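Cell division control protein 4 (Saccharomyces cerevisiae, PDB 3V7D) recognises phosphorylated targets such as the CDK inhibitor SIC1 and directs their ubiquitination as the F-box substrate-recognition subunit of an SCF ubiquitin ligase. Local coordinates at residues N404-G409 with N415-R420. The protein carries 1 engineered substitution. Numbering follows the deposited sequence.
Sequences NILVSG and NIYNLR
N404 and R420 meet where a β hairpin of the WD40 propeller, formed by strands 405-410 and 413-418 in the seventh WD repeat, abuts the helical region that joins it to the F-box. The arginine, extended from CG to NE, grips the amide side-on: R420 NE and NH2 both donate to N404 OD1, each at 3.1 Å. Both nitrogens come from the same face of the amide, above its plane, while OD1 sits at the guanidinium edge; the two planes are 63° apart. E63 extends the junction, its carboxylate forming a salt bridge with R420 NH2 and its backbone O accepting from N404 ND2. Were N404 an alanine, R420 NE would lose this acceptor and the E63 carbonyl its amide donor, and the guanidinium, then held mainly by the E63 carboxylate, would probably turn more easily. N418 OD1 closes an Asx turn by accepting from R420 N at 2.8 Å, where the chain turns off the end of the strand.

Within the antiparallel pair, L406 and Y417 form a hydrogen-bonded pair, Y417 N donating to L406 O at 2.7 Å. Their side chains run side by side on one face with S408 and N415. A chi1 of 167° turns L406 CG away from its own N and lays CD2 alongside the tyrosine, 3.6 Å from Y417 CD1 and oblique to the ring. Farther along, L419 CD2 packs on L406 CB at 3.7 Å. The other face carries I405, V407 and I416, where V407 CG2 lies alongside I416 CG1 at 4.0 Å and F441 covers I405 and V407. S408 OG, hydrogen-bonded to H390 NE2, sits in the plane of the Y417 ring at its edge, 3.2 Å from CE1.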
loop_
_atom_site.group_PDB
_atom_site.type_symbol
_atom_site.label_atom_id
_atom_site.label_comp_id
_atom_site.label_asym_id
_atom_site.label_seq_id
_atom_site.Cartn_x
_atom_site.Cartn_y
_atom_site.Cartn_z
ATOM N N ASN B 404 0.266 0.052 -6.907
ATOM C CA ASN B 404 1.092 0.293 -8.081
ATOM C C ASN B 404 0.975 -0.765 -9.178
ATOM O O ASN B 404 1.125 -0.458 -10.358
ATOM C CB ASN B 404 2.553 0.433 -7.659
ATOM C CG ASN B 404 2.811 1.707 -6.877
ATOM O OD1 ASN B 404 2.265 2.761 -7.192
ATOM N ND2 ASN B 404 3.644 1.614 -5.850
ATOM N N ILE B 405 0.697 -2.004 -8.786
ATOM C CA ILE B 405 0.787 -3.137 -9.697
ATOM C C ILE B 405 -0.412 -4.074 -9.586
ATOM O O ILE B 405 -0.869 -4.379 -8.488
ATOM C CB ILE B 405 2.076 -3.954 -9.424
ATOM C CG1 ILE B 405 3.317 -3.170 -9.855
ATOM C CG2 ILE B 405 2.045 -5.293 -10.149
ATOM C CD1 ILE B 405 3.515 -3.137 -11.358
ATOM N N LEU B 406 -0.916 -4.521 -10.734
ATOM C CA LEU B 406 -1.861 -5.628 -10.797
ATOM C C LEU B 406 -1.226 -6.793 -11.561
ATOM O O LEU B 406 -0.687 -6.608 -12.653
ATOM C CB LEU B 406 -3.155 -5.200 -11.494
ATOM C CG LEU B 406 -4.140 -6.302 -11.911
ATOM C CD1 LEU B 406 -4.776 -6.956 -10.697
ATOM C CD2 LEU B 406 -5.222 -5.778 -12.876
ATOM N N VAL B 407 -1.277 -7.985 -10.975
ATOM C CA VAL B 407 -0.869 -9.195 -11.674
ATOM C C VAL B 407 -2.068 -10.135 -11.707
ATOM O O VAL B 407 -2.648 -10.423 -10.668
ATOM C CB VAL B 407 0.312 -9.901 -10.976
ATOM C CG1 VAL B 407 0.670 -11.183 -11.715
ATOM C CG2 VAL B 407 1.519 -8.985 -10.898
ATOM N N SER B 408 -2.450 -10.601 -12.891
ATOM C CA SER B 408 -3.634 -11.458 -13.016
ATOM C C SER B 408 -3.346 -12.725 -13.813
ATOM O O SER B 408 -2.445 -12.757 -14.651
ATOM C CB SER B 408 -4.791 -10.685 -13.653
ATOM O OG SER B 408 -4.395 -10.084 -14.877
ATOM N N GLY B 409 -4.116 -13.772 -13.548
ATOM C CA GLY B 409 -3.898 -15.042 -14.207
ATOM C C GLY B 409 -5.167 -15.747 -14.646
ATOM O O GLY B 409 -6.219 -15.659 -14.000
ATOM N N ASN B 415 -0.603 -11.798 -16.728
ATOM C CA ASN B 415 -0.421 -10.389 -17.071
ATOM C C ASN B 415 0.015 -9.505 -15.899
ATOM O O ASN B 415 -0.451 -9.667 -14.774
ATOM C CB ASN B 415 -1.708 -9.825 -17.677
ATOM C CG ASN B 415 -2.133 -10.562 -18.932
ATOM O OD1 ASN B 415 -1.334 -10.768 -19.843
ATOM N ND2 ASN B 415 -3.395 -10.974 -18.980
ATOM N N ILE B 416 0.902 -8.560 -16.188
ATOM C CA ILE B 416 1.348 -7.586 -15.206
ATOM C C ILE B 416 0.965 -6.196 -15.706
ATOM O O ILE B 416 1.391 -5.781 -16.791
ATOM C CB ILE B 416 2.876 -7.678 -14.987
ATOM C CG1 ILE B 416 3.263 -9.089 -14.538
ATOM C CG2 ILE B 416 3.349 -6.644 -13.965
ATOM C CD1 ILE B 416 4.751 -9.282 -14.328
ATOM N N TYR B 417 0.146 -5.486 -14.932
ATOM C CA TYR B 417 -0.315 -4.154 -15.335
ATOM C C TYR B 417 0.240 -3.024 -14.463
ATOM O O TYR B 417 0.276 -3.127 -13.237
ATOM C CB TYR B 417 -1.842 -4.069 -15.304
ATOM C CG TYR B 417 -2.581 -5.108 -16.117
ATOM C CD1 TYR B 417 -2.936 -6.334 -15.560
ATOM C CD2 TYR B 417 -2.958 -4.851 -17.429
ATOM C CE1 TYR B 417 -3.630 -7.281 -16.294
ATOM C CE2 TYR B 417 -3.650 -5.793 -18.172
ATOM C CZ TYR B 417 -3.984 -7.003 -17.602
ATOM O OH TYR B 417 -4.675 -7.936 -18.345
ATOM N N ASN B 418 0.656 -1.943 -15.114
ATOM C CA ASN B 418 0.997 -0.695 -14.441
ATOM C C ASN B 418 -0.289 0.064 -14.134
ATOM O O ASN B 418 -0.942 0.571 -15.045
ATOM C CB ASN B 418 1.894 0.144 -15.357
ATOM C CG ASN B 418 2.349 1.457 -14.726
ATOM O OD1 ASN B 418 1.673 2.035 -13.868
ATOM N ND2 ASN B 418 3.500 1.942 -15.171
ATOM N N LEU B 419 -0.650 0.152 -12.857
ATOM C CA LEU B 419 -1.904 0.797 -12.474
ATOM C C LEU B 419 -1.862 2.325 -12.558
ATOM O O LEU B 419 -2.908 2.972 -12.569
ATOM C CB LEU B 419 -2.350 0.351 -11.079
ATOM C CG LEU B 419 -2.733 -1.126 -10.953
ATOM C CD1 LEU B 419 -3.325 -1.406 -9.580
ATOM C CD2 LEU B 419 -3.703 -1.536 -12.059
ATOM N N ARG B 420 -0.664 2.902 -12.621
ATOM C CA ARG B 420 -0.545 4.349 -12.795
ATOM C C ARG B 420 -0.843 4.770 -14.232
ATOM O O ARG B 420 -1.644 5.671 -14.465
ATOM C CB ARG B 420 0.842 4.844 -12.392
ATOM C CG ARG B 420 1.145 4.683 -10.922
ATOM C CD ARG B 420 2.420 5.403 -10.550
ATOM N NE ARG B 420 2.866 5.033 -9.213
ATOM C CZ ARG B 420 3.978 5.487 -8.649
ATOM N NH1 ARG B 420 4.758 6.338 -9.309
ATOM N NH2 ARG B 420 4.306 5.091 -7.426
#